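Local atomic coordinates of digeranylgeranylglycerophospholipid reductase (Sulfolobus acidocaldarius, PDB entry 3ATQ), a protein that uses FAD to hydrogenate the double bonds of geranylgeranyl chains, turning unsaturated archaeols into the saturated archaeols of archaeal membrane lipids. Residues G94-A99 and W218-G223; L172-D177 and L276-W281; D180-V185 and F351-Q356. All coordinates share one frame; numbering follows the deposited sequence.

Contact 1: residues G94-A99 and W218-G223. With C14 (tetradecane), chain C.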
loop_
_atom_site.group_PDB
_atom_site.type_symbol
_atom_site.label_atom_id
_atom_site.label_comp_id
_atom_site.label_asym_id
_atom_site.label_seq_id
_atom_site.Cartn_x
_atom_site.Cartn_y
_atom_site.Cartn_z
ATOM N N GLY A 94 1.604 -9.828 14.070
ATOM C CA GLY A 94 1.405 -9.907 12.628
ATOM C C GLY A 94 1.674 -11.284 12.044
ATOM O O GLY A 94 1.936 -12.255 12.763
ATOM N N PHE A 95 1.595 -11.354 10.722
ATOM C CA PHE A 95 1.699 -12.616 10.007
ATOM C C PHE A 95 2.698 -12.477 8.863
ATOM O O PHE A 95 2.664 -11.480 8.135
ATOM C CB PHE A 95 0.335 -12.979 9.417
ATOM C CG PHE A 95 -0.769 -13.046 10.432
ATOM C CD1 PHE A 95 -0.799 -14.068 11.382
ATOM C CD2 PHE A 95 -1.795 -12.100 10.427
ATOM C CE1 PHE A 95 -1.826 -14.145 12.322
ATOM C CE2 PHE A 95 -2.833 -12.164 11.369
ATOM C CZ PHE A 95 -2.846 -13.193 12.315
ATOM N N GLU A 96 3.588 -13.463 8.736
ATOM C CA GLU A 96 4.400 -13.631 7.539
ATOM C C GLU A 96 3.703 -14.676 6.683
ATOM O O GLU A 96 3.670 -15.851 7.028
ATOM C CB GLU A 96 5.835 -14.059 7.864
ATOM C CG GLU A 96 6.835 -12.950 7.651
ATOM C CD GLU A 96 6.899 -12.518 6.188
ATOM O OE1 GLU A 96 7.184 -11.344 5.919
ATOM O OE2 GLU A 96 6.654 -13.354 5.303
ATOM N N LEU A 97 3.147 -14.221 5.566
ATOM C CA LEU A 97 2.242 -15.022 4.753
ATOM C C LEU A 97 2.896 -15.785 3.622
ATOM O O LEU A 97 3.918 -15.363 3.066
ATOM C CB LEU A 97 1.223 -14.088 4.077
ATOM C CG LEU A 97 0.351 -13.258 5.017
ATOM C CD1 LEU A 97 -0.510 -12.343 4.211
ATOM C CD2 LEU A 97 -0.493 -14.172 5.850
ATOM N N ASN A 98 2.246 -16.879 3.243
ATOM C CA ASN A 98 2.334 -17.377 1.882
ATOM C C ASN A 98 1.254 -16.594 1.145
ATOM O O ASN A 98 0.063 -16.972 1.156
ATOM C CB ASN A 98 2.083 -18.893 1.818
ATOM C CG ASN A 98 2.258 -19.464 0.410
ATOM O OD1 ASN A 98 1.875 -18.836 -0.584
ATOM N ND2 ASN A 98 2.799 -20.673 0.319
ATOM N N ALA A 99 1.643 -15.462 0.563
ATOM C CA ALA A 99 0.635 -14.554 -0.014
ATOM C C ALA A 99 -0.245 -15.189 -1.121
ATOM O O ALA A 99 -1.470 -15.062 -1.057
ATOM C CB ALA A 99 1.259 -13.221 -0.460
ATOM N N TRP A 218 15.277 -4.706 4.706
ATOM C CA TRP A 218 14.552 -5.537 5.632
ATOM C C TRP A 218 14.989 -6.975 5.616
ATOM O O TRP A 218 15.553 -7.445 4.655
ATOM C CB TRP A 218 13.035 -5.456 5.388
ATOM C CG TRP A 218 12.527 -6.173 4.179
ATOM C CD1 TRP A 218 12.220 -7.515 4.063
ATOM C CD2 TRP A 218 12.203 -5.578 2.923
ATOM N NE1 TRP A 218 11.752 -7.782 2.787
ATOM C CE2 TRP A 218 11.721 -6.607 2.077
ATOM C CE3 TRP A 218 12.260 -4.273 2.433
ATOM C CZ2 TRP A 218 11.310 -6.365 0.759
ATOM C CZ3 TRP A 218 11.848 -4.034 1.113
ATOM C CH2 TRP A 218 11.393 -5.075 0.296
ATOM N N TYR A 219 14.692 -7.655 6.713
ATOM C CA TYR A 219 15.017 -9.053 6.905
ATOM C C TYR A 219 13.780 -9.611 7.632
ATOM O O TYR A 219 13.626 -9.410 8.836
ATOM C CB TYR A 219 16.301 -9.120 7.751
ATOM C CG TYR A 219 16.830 -10.491 8.120
ATOM C CD1 TYR A 219 17.893 -11.064 7.410
ATOM C CD2 TYR A 219 16.311 -11.189 9.204
ATOM C CE1 TYR A 219 18.413 -12.331 7.772
ATOM C CE2 TYR A 219 16.818 -12.440 9.571
ATOM C CZ TYR A 219 17.860 -13.000 8.850
ATOM O OH TYR A 219 18.362 -14.244 9.229
ATOM N N PHE A 220 12.882 -10.270 6.883
ATOM C CA PHE A 220 11.597 -10.750 7.420
ATOM C C PHE A 220 11.623 -12.284 7.474
ATOM O O PHE A 220 11.448 -12.928 6.446
ATOM C CB PHE A 220 10.404 -10.337 6.544
ATOM C CG PHE A 220 10.108 -8.836 6.517
ATOM C CD1 PHE A 220 10.756 -7.939 7.366
ATOM C CD2 PHE A 220 9.135 -8.345 5.628
ATOM C CE1 PHE A 220 10.445 -6.532 7.332
ATOM C CE2 PHE A 220 8.816 -6.964 5.580
ATOM C CZ PHE A 220 9.468 -6.060 6.437
ATOM N N PRO A 221 11.836 -12.865 8.664
ATOM C CA PRO A 221 11.864 -14.338 8.764
ATOM C C PRO A 221 10.525 -14.992 8.425
ATOM O O PRO A 221 9.464 -14.523 8.861
ATOM C CB PRO A 221 12.227 -14.586 10.238
ATOM C CG PRO A 221 12.897 -13.327 10.686
ATOM C CD PRO A 221 12.153 -12.227 9.952
ATOM N N LYS A 222 10.581 -16.052 7.622
ATOM C CA LYS A 222 9.403 -16.813 7.234
ATOM C C LYS A 222 9.393 -18.186 7.907
ATOM O O LYS A 222 8.599 -19.053 7.562
ATOM C CB LYS A 222 9.366 -16.968 5.711
ATOM C CG LYS A 222 8.921 -15.704 4.973
ATOM C CD LYS A 222 9.012 -15.918 3.474
ATOM C CE LYS A 222 8.183 -14.904 2.734
ATOM N NZ LYS A 222 6.744 -15.265 2.859
ATOM N N GLY A 223 10.280 -18.364 8.877
ATOM C CA GLY A 223 10.458 -19.640 9.572
ATOM C C GLY A 223 11.748 -19.577 10.349
ATOM O O GLY A 223 12.365 -18.513 10.450
HETATM C C01 C14 C . 4.151 -4.792 8.800
HETATM C C02 C14 C . 4.168 -4.127 7.436
HETATM C C03 C14 C . 5.541 -3.551 7.112
HETATM C C04 C14 C . 6.115 -4.195 5.861
HETATM C C05 C14 C . 6.254 -3.217 4.709
HETATM C C06 C14 C . 7.365 -3.655 3.761
HETATM C C07 C14 C . 7.352 -2.806 2.489
HETATM C C08 C14 C . 8.676 -2.846 1.733
HETATM C C09 C14 C . 8.925 -1.586 0.897
HETATM C C10 C14 C . 9.602 -0.490 1.712
HETATM C C11 C14 C . 9.678 0.837 0.970
HETATM C C12 C14 C . 8.904 1.958 1.677
HETATM C C13 C14 C . 9.789 2.860 2.534
HETATM C C14 C14 C . 9.404 4.326 2.450
#

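Contact 2: residues L172-D177 and L276-W281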
loop_
_atom_site.group_PDB
_atom_site.type_symbol
_atom_site.label_atom_id
_atom_site.label_comp_id
_atom_site.label_asym_id
_atom_site.label_seq_id
_atom_site.Cartn_x
_atom_site.Cartn_y
_atom_site.Cartn_z
ATOM N N LEU A 172 -10.396 12.678 -16.963
ATOM C CA LEU A 172 -11.056 12.112 -15.782
ATOM C C LEU A 172 -10.146 12.140 -14.553
ATOM O O LEU A 172 -8.971 11.790 -14.658
ATOM C CB LEU A 172 -11.478 10.662 -16.034
ATOM C CG LEU A 172 -12.362 10.367 -17.247
ATOM C CD1 LEU A 172 -12.717 8.906 -17.258
ATOM C CD2 LEU A 172 -13.614 11.243 -17.266
ATOM N N PRO A 173 -10.691 12.539 -13.382
ATOM C CA PRO A 173 -9.886 12.617 -12.158
ATOM C C PRO A 173 -9.327 11.254 -11.788
ATOM O O PRO A 173 -8.294 11.149 -11.147
ATOM C CB PRO A 173 -10.884 13.104 -11.103
ATOM C CG PRO A 173 -11.999 13.747 -11.872
ATOM C CD PRO A 173 -12.089 12.970 -13.156
ATOM N N ILE A 174 -10.013 10.217 -12.240
ATOM C CA ILE A 174 -9.656 8.839 -11.964
ATOM C C ILE A 174 -8.397 8.337 -12.707
ATOM O O ILE A 174 -7.909 7.223 -12.454
ATOM C CB ILE A 174 -10.918 7.957 -12.269
ATOM C CG1 ILE A 174 -11.012 6.850 -11.255
ATOM C CG2 ILE A 174 -11.015 7.544 -13.769
ATOM C CD1 ILE A 174 -11.296 7.406 -9.877
ATOM N N THR A 175 -7.858 9.167 -13.600
ATOM C CA THR A 175 -6.655 8.799 -14.358
ATOM C C THR A 175 -5.397 9.452 -13.740
ATOM O O THR A 175 -4.315 9.448 -14.344
ATOM C CB THR A 175 -6.771 9.213 -15.856
ATOM O OG1 THR A 175 -6.795 10.640 -15.955
ATOM C CG2 THR A 175 -8.007 8.648 -16.506
ATOM N N GLU A 176 -5.544 10.035 -12.546
ATOM C CA GLU A 176 -4.428 10.704 -11.852
ATOM C C GLU A 176 -3.176 9.808 -11.833
ATOM O O GLU A 176 -3.261 8.619 -11.522
ATOM C CB GLU A 176 -4.842 11.092 -10.423
ATOM C CG GLU A 176 -3.698 11.727 -9.620
ATOM C CD GLU A 176 -3.995 11.886 -8.142
ATOM O OE1 GLU A 176 -5.131 11.588 -7.713
ATOM O OE2 GLU A 176 -3.095 12.355 -7.414
ATOM N N ASP A 177 -2.038 10.379 -12.220
ATOM C CA ASP A 177 -0.775 9.631 -12.368
ATOM C C ASP A 177 0.079 9.735 -11.096
ATOM O O ASP A 177 -0.203 10.534 -10.185
ATOM C CB ASP A 177 0.021 10.166 -13.576
ATOM C CG ASP A 177 0.893 9.098 -14.262
ATOM O OD1 ASP A 177 1.058 7.970 -13.743
ATOM O OD2 ASP A 177 1.431 9.419 -15.355
ATOM N N LEU A 276 -5.252 8.194 -4.314
ATOM C CA LEU A 276 -5.880 8.975 -5.392
ATOM C C LEU A 276 -6.805 10.056 -4.824
ATOM O O LEU A 276 -7.601 9.779 -3.914
ATOM C CB LEU A 276 -6.707 8.072 -6.288
ATOM C CG LEU A 276 -6.153 7.282 -7.460
ATOM C CD1 LEU A 276 -7.349 6.708 -8.263
ATOM C CD2 LEU A 276 -5.266 8.097 -8.377
ATOM N N TYR A 277 -6.722 11.294 -5.329
ATOM C CA TYR A 277 -7.594 12.350 -4.792
ATOM C C TYR A 277 -9.075 11.974 -4.785
ATOM O O TYR A 277 -9.786 12.262 -3.824
ATOM C CB TYR A 277 -7.406 13.691 -5.497
ATOM C CG TYR A 277 -6.093 14.350 -5.166
ATOM C CD1 TYR A 277 -5.784 14.700 -3.846
ATOM C CD2 TYR A 277 -5.166 14.656 -6.169
ATOM C CE1 TYR A 277 -4.578 15.315 -3.523
ATOM C CE2 TYR A 277 -3.942 15.292 -5.853
ATOM C CZ TYR A 277 -3.665 15.607 -4.524
ATOM O OH TYR A 277 -2.482 16.226 -4.169
ATOM N N THR A 278 -9.537 11.324 -5.843
ATOM C CA THR A 278 -10.766 10.568 -5.734
ATOM C C THR A 278 -10.545 9.138 -6.193
ATOM O O THR A 278 -9.857 8.906 -7.196
ATOM C CB THR A 278 -11.961 11.199 -6.500
ATOM O OG1 THR A 278 -13.076 10.325 -6.335
ATOM C CG2 THR A 278 -11.663 11.341 -8.005
ATOM N N MET A 279 -11.102 8.187 -5.436
ATOM C CA MET A 279 -11.020 6.754 -5.765
ATOM C C MET A 279 -12.320 6.306 -6.430
ATOM O O MET A 279 -12.523 5.099 -6.701
ATOM C CB MET A 279 -10.758 5.923 -4.489
ATOM C CG MET A 279 -9.393 6.272 -3.857
ATOM S SD MET A 279 -9.118 5.578 -2.224
ATOM C CE MET A 279 -8.694 3.869 -2.617
ATOM N N ALA A 280 -13.192 7.273 -6.697
ATOM C CA ALA A 280 -14.460 6.987 -7.403
ATOM C C ALA A 280 -14.732 8.010 -8.501
ATOM O O ALA A 280 -14.458 9.215 -8.340
ATOM C CB ALA A 280 -15.606 6.975 -6.415
ATOM N N TRP A 281 -15.278 7.521 -9.604
ATOM C CA TRP A 281 -15.852 8.388 -10.619
ATOM C C TRP A 281 -17.027 7.682 -11.286
ATOM O O TRP A 281 -17.501 6.638 -10.786
ATOM C CB TRP A 281 -14.769 8.880 -11.616
ATOM C CG TRP A 281 -15.113 10.232 -12.224
ATOM C CD1 TRP A 281 -15.362 10.491 -13.554
ATOM C CD2 TRP A 281 -15.291 11.476 -11.535
ATOM N NE1 TRP A 281 -15.644 11.828 -13.727
ATOM C CE2 TRP A 281 -15.631 12.451 -12.511
ATOM C CE3 TRP A 281 -15.188 11.875 -10.191
ATOM C CZ2 TRP A 281 -15.861 13.799 -12.182
ATOM C CZ3 TRP A 281 -15.434 13.219 -9.863
ATOM C CH2 TRP A 281 -15.768 14.160 -10.856
HETATM O O HOH W 1 -7.838 11.806 -8.380
#

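Contact 3: residues D180-V185 and F351-Q356. With C14 (tetradecane), chain C.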
loop_
_atom_site.group_PDB
_atom_site.type_symbol
_atom_site.label_atom_id
_atom_site.label_comp_id
_atom_site.label_asym_id
_atom_site.label_seq_id
_atom_site.Cartn_x
_atom_site.Cartn_y
_atom_site.Cartn_z
ATOM N N ASP A 180 7.222 10.315 -9.923
ATOM C CA ASP A 180 8.360 9.413 -9.701
ATOM C C ASP A 180 8.841 9.452 -8.255
ATOM O O ASP A 180 9.200 8.424 -7.678
ATOM C CB ASP A 180 9.535 9.828 -10.612
ATOM C CG ASP A 180 9.366 9.365 -12.043
ATOM O OD1 ASP A 180 8.534 8.459 -12.297
ATOM O OD2 ASP A 180 10.065 9.921 -12.908
ATOM N N LYS A 181 8.848 10.642 -7.661
ATOM C CA LYS A 181 9.314 10.763 -6.278
ATOM C C LYS A 181 8.283 10.318 -5.219
ATOM O O LYS A 181 8.567 10.346 -4.018
ATOM C CB LYS A 181 9.765 12.195 -5.990
ATOM C CG LYS A 181 11.054 12.614 -6.726
ATOM C CD LYS A 181 11.470 14.029 -6.324
ATOM C CE LYS A 181 12.395 14.638 -7.365
ATOM N NZ LYS A 181 12.691 16.086 -7.096
ATOM N N ASP A 182 7.097 9.923 -5.678
ATOM C CA ASP A 182 6.009 9.517 -4.785
ATOM C C ASP A 182 5.894 8.009 -4.834
ATOM O O ASP A 182 4.864 7.439 -4.467
ATOM C CB ASP A 182 4.697 10.174 -5.206
ATOM C CG ASP A 182 4.593 11.636 -4.764
ATOM O OD1 ASP A 182 5.495 12.101 -4.046
ATOM O OD2 ASP A 182 3.587 12.292 -5.116
ATOM N N ALA A 183 6.964 7.361 -5.281
ATOM C CA ALA A 183 7.014 5.905 -5.232
ATOM C C ALA A 183 8.420 5.430 -4.923
ATOM O O ALA A 183 9.391 6.175 -5.120
ATOM C CB ALA A 183 6.529 5.316 -6.554
ATOM N N ASP A 184 8.515 4.195 -4.432
ATOM C CA ASP A 184 9.784 3.491 -4.322
ATOM C C ASP A 184 9.850 2.357 -5.337
ATOM O O ASP A 184 8.807 1.870 -5.831
ATOM C CB ASP A 184 9.920 2.855 -2.944
ATOM C CG ASP A 184 10.325 3.825 -1.869
ATOM O OD1 ASP A 184 10.327 5.059 -2.067
ATOM O OD2 ASP A 184 10.652 3.308 -0.776
ATOM N N VAL A 185 11.060 1.946 -5.700
ATOM C CA VAL A 185 11.170 0.624 -6.318
ATOM C C VAL A 185 11.679 -0.289 -5.242
ATOM O O VAL A 185 12.420 0.135 -4.345
ATOM C CB VAL A 185 12.032 0.574 -7.614
ATOM C CG1 VAL A 185 11.412 1.502 -8.671
ATOM C CG2 VAL A 185 13.470 0.947 -7.343
ATOM N N PHE A 351 4.999 13.083 6.661
ATOM C CA PHE A 351 6.049 12.508 7.511
ATOM C C PHE A 351 7.179 11.867 6.708
ATOM O O PHE A 351 8.354 12.055 7.037
ATOM C CB PHE A 351 5.437 11.479 8.469
ATOM C CG PHE A 351 6.288 11.151 9.669
ATOM C CD1 PHE A 351 7.158 12.078 10.222
ATOM C CD2 PHE A 351 6.172 9.891 10.272
ATOM C CE1 PHE A 351 7.927 11.765 11.334
ATOM C CE2 PHE A 351 6.941 9.558 11.380
ATOM C CZ PHE A 351 7.816 10.502 11.921
ATOM N N ARG A 352 6.814 11.093 5.675
ATOM C CA ARG A 352 7.794 10.410 4.806
ATOM C C ARG A 352 8.756 11.387 4.134
ATOM O O ARG A 352 9.959 11.124 4.034
ATOM C CB ARG A 352 7.076 9.585 3.716
ATOM C CG ARG A 352 7.838 9.607 2.388
ATOM C CD ARG A 352 7.060 9.092 1.270
ATOM N NE ARG A 352 6.293 10.109 0.543
ATOM C CZ ARG A 352 6.652 10.650 -0.612
ATOM N NH1 ARG A 352 7.836 10.381 -1.159
ATOM N NH2 ARG A 352 5.818 11.476 -1.217
ATOM N N ARG A 353 8.223 12.511 3.662
ATOM C CA ARG A 353 9.053 13.507 2.970
ATOM C C ARG A 353 10.135 14.051 3.901
ATOM O O ARG A 353 11.280 14.242 3.487
ATOM C CB ARG A 353 8.189 14.651 2.463
ATOM C CG ARG A 353 7.234 14.216 1.370
ATOM C CD ARG A 353 6.121 15.225 1.165
ATOM N NE ARG A 353 5.143 14.640 0.268
ATOM C CZ ARG A 353 4.675 15.185 -0.846
ATOM N NH1 ARG A 353 5.025 16.416 -1.215
ATOM N NH2 ARG A 353 3.807 14.490 -1.574
ATOM N N PHE A 354 9.751 14.290 5.156
ATOM C CA PHE A 354 10.702 14.673 6.212
ATOM C C PHE A 354 11.742 13.583 6.469
ATOM O O PHE A 354 12.949 13.857 6.448
ATOM C CB PHE A 354 9.923 15.021 7.485
ATOM C CG PHE A 354 10.770 15.197 8.709
ATOM C CD1 PHE A 354 11.527 16.360 8.892
ATOM C CD2 PHE A 354 10.780 14.229 9.709
ATOM C CE1 PHE A 354 12.301 16.536 10.043
ATOM C CE2 PHE A 354 11.562 14.388 10.864
ATOM C CZ PHE A 354 12.312 15.558 11.037
ATOM N N LEU A 355 11.286 12.353 6.681
ATOM C CA LEU A 355 12.203 11.251 7.017
ATOM C C LEU A 355 13.219 10.968 5.905
ATOM O O LEU A 355 14.386 10.670 6.185
ATOM C CB LEU A 355 11.426 9.980 7.350
ATOM C CG LEU A 355 10.516 10.033 8.585
ATOM C CD1 LEU A 355 9.715 8.726 8.728
ATOM C CD2 LEU A 355 11.352 10.298 9.829
ATOM N N GLN A 356 12.769 11.073 4.656
ATOM C CA GLN A 356 13.619 10.781 3.500
ATOM C C GLN A 356 14.735 11.799 3.325
ATOM O O GLN A 356 15.739 11.513 2.671
ATOM C CB GLN A 356 12.778 10.698 2.212
ATOM C CG GLN A 356 11.935 9.444 2.138
ATOM C CD GLN A 356 11.023 9.397 0.899
ATOM O OE1 GLN A 356 10.460 10.408 0.498
ATOM N NE2 GLN A 356 10.875 8.213 0.309
HETATM C C01 C14 C . 4.151 -4.792 8.800
HETATM C C02 C14 C . 4.168 -4.127 7.436
HETATM C C03 C14 C . 5.541 -3.551 7.112
HETATM C C04 C14 C . 6.115 -4.195 5.861
HETATM C C05 C14 C . 6.254 -3.217 4.709
HETATM C C06 C14 C . 7.365 -3.655 3.761
HETATM C C07 C14 C . 7.352 -2.806 2.489
HETATM C C08 C14 C . 8.676 -2.846 1.733
HETATM C C09 C14 C . 8.925 -1.586 0.897
HETATM C C10 C14 C . 9.602 -0.490 1.712
HETATM C C11 C14 C . 9.678 0.837 0.970
HETATM C C12 C14 C . 8.904 1.958 1.677
HETATM C C13 C14 C . 9.789 2.860 2.534
HETATM C C14 C14 C . 9.404 4.326 2.450
HETATM O O HOH W 2 9.126 7.594 -2.018
#

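Contact 1: residues G94-A99 and W218-G223
Glu96 and Lys222 cross at about a right angle, and their charged ends meet in a salt bridge: Lys222 NZ donates to Glu96 OE2 at 3.1 Å, coming in nearly along the C-O axis. Lys222 keeps its chain straight as far as CE and then bends at the last torsion (chi4 -75°), which swings NZ back to the carboxylate; on the way its CG lies 3.3 Å from Glu96 OE2, so methylene and ammonium both pack on the same oxygen. Glu96 is bent as well, at chi2 (-63°), with its CG set 3.3 Å from Pro221 O. The other carboxylate oxygen turns to Phe220: Glu96 OE1 sits 3.4 Å from Phe220 CB and approaches the ring obliquely, the carboxylate and ring planes being 48° apart.

NZ of Lys222 has two further acids, Asp50 and Glu71, and so pairs with three carboxylates in a buried setting. That gathering probably favours the charged lysine, which in turn partly offsets the negative charge of the acids.

Beyond its CB, the Phe220 ring leads away from Glu96. One face is covered by Trp218, whose CD1 stands 3.4 Å above the ring centre. The far end of the same ring reaches tetradecane, with Phe220 CE2 3.9 Å from C04, while Trp218 CZ3 approaches C08 of the alkane at 3.4 Å. Both aromatic residues also touch the reduced flavin cofactor. Strands 87-97 and 216-221 belong to one mixed sheet, and here a buried ion cluster that includes FAD-binding Asp50 adjoins an aromatic wall of the flavin and alkane pocket.

Contact 2: residues L172-D177 and L276-W281
Glu176 reaches across to the turn at Leu276 and Tyr277, and its side chain can be followed outward atom by atom. CB starts against the isobutyl group of Leu276, 3.7 Å from its CD2, and CG passes the same methyl as the two side chains run by each other in opposite directions. With CG anti to the backbone N and the chain extended beyond it, CD arrives beside the Tyr277 ring, 3.6 Å from CD2. The carboxylate plane is only 7° from that of the ring. At the tip, OE1 accepts the backbone N-H of Tyr277 on its syn lone pair, a nearly straight bond of 2.9 Å from Tyr277 N with an angle of 165° at the hydrogen. OE1 also accepts a hydrogen bond from a water that donates to Pro173 O as well and accepts from Thr278 N, so the water ties both backbones to one oxygen. Glu176 OE2 lies 3.3 Å from Tyr277 CD2. The same oxygen is paired with Arg273 in a salt bridge.

The other half of the contact is apolar. Pro173 lies over one face of the Trp281 indole: its CG stands 3.7 Å from the centroid of the six-membered ring, 4° off the normal, a CH-pi contact. CB of the same proline meets Thr278 CG2 at 3.6 Å. Ile174 packs its CB against Trp281 CB, and its CD1 lies 3.4 Å from Thr278 O, a buried carbonyl left without a polar partner.

Thus the short 3-10 turn at 173-174, in the loop leading to strand 183-193, packs against the entry into edge strand 280-281 of the parallel-rich, Rossmann-type sheet: a CH-pi contact of proline on tryptophan beside a backbone N-H accepted by a glutamate carboxylate.

Contact 3: residues D180-V185 and F351-Q356
Arg352 holds the tight end of this contact, its guanidinium bonding to two successive residues of segment 180-185. NH1 donates to Lys181 O at 3.0 Å, in the carbonyl plane, and NH2 to Asp182 OD1 at 2.9 Å; both bonds are bent, with angles of 143° at the hydrogen. The guanidinium and the carboxylate stand almost perpendicular, 89° apart, and NH2 meets OD1 from above the carboxylate plane. A bend at chi3 (91°) turns the arginine head to bring both nitrogens to these acceptors. Asp349 pairs with NH2 as well, and with NE of Arg353, extending the salt-bridge network. Arg353 itself adds only a long, purely electrostatic pairing of its NH2 with Asp182 OD1 at 3.8 Å; its NH1 goes to Asn449.

The network fastens the last turns of helix 332-357 to the residues just ahead of strand 183-193, an inner strand of the large mixed sheet. An alanine in place of Arg352 would remove the guanidinium and is likely to leave Asp182 with the long, weak pairings to Arg353 and Arg274, and Lys181 O without its arginine donor.

The looser side lies towards Asp184 and Gln356. Their polar ends stay 4.0 Å apart, Asp184 OD1 from Gln356 NE2, although carboxylate and amide are nearly coplanar. A water lies in between, accepting from NE2 and near enough to donate to OD1. NE2 also bonds to Gly214 O, while OE1 takes just a weak bond from Arg352 NH1. Past the water, Asp184 OD2 faces the tetradecane, 3.2 Å from its C11.

Overall arrangement
Contacts 1 and 3 both reach the same eight-stranded sheet and both touch the tetradecane, contact 1 near one end of the alkane and along its middle, contact 3 further on towards its far end. Their centres are 24 Å apart, with nearest atoms about 7 Å apart, and the alkane runs from one to the other. The side chain of Phe220 is about 4 Å from the bound flavin cofactor, and the side chain of Asp184 is about 8 Å from the bound flavin cofactor. Contact 2 lies across the centre of the chain from contact 1, 33 Å between centres; the side chain of Met279 is about 9 Å from the bound flavin cofactor. Contact 2 adjoins contact 3 in sequence, with centres 21 Å apart.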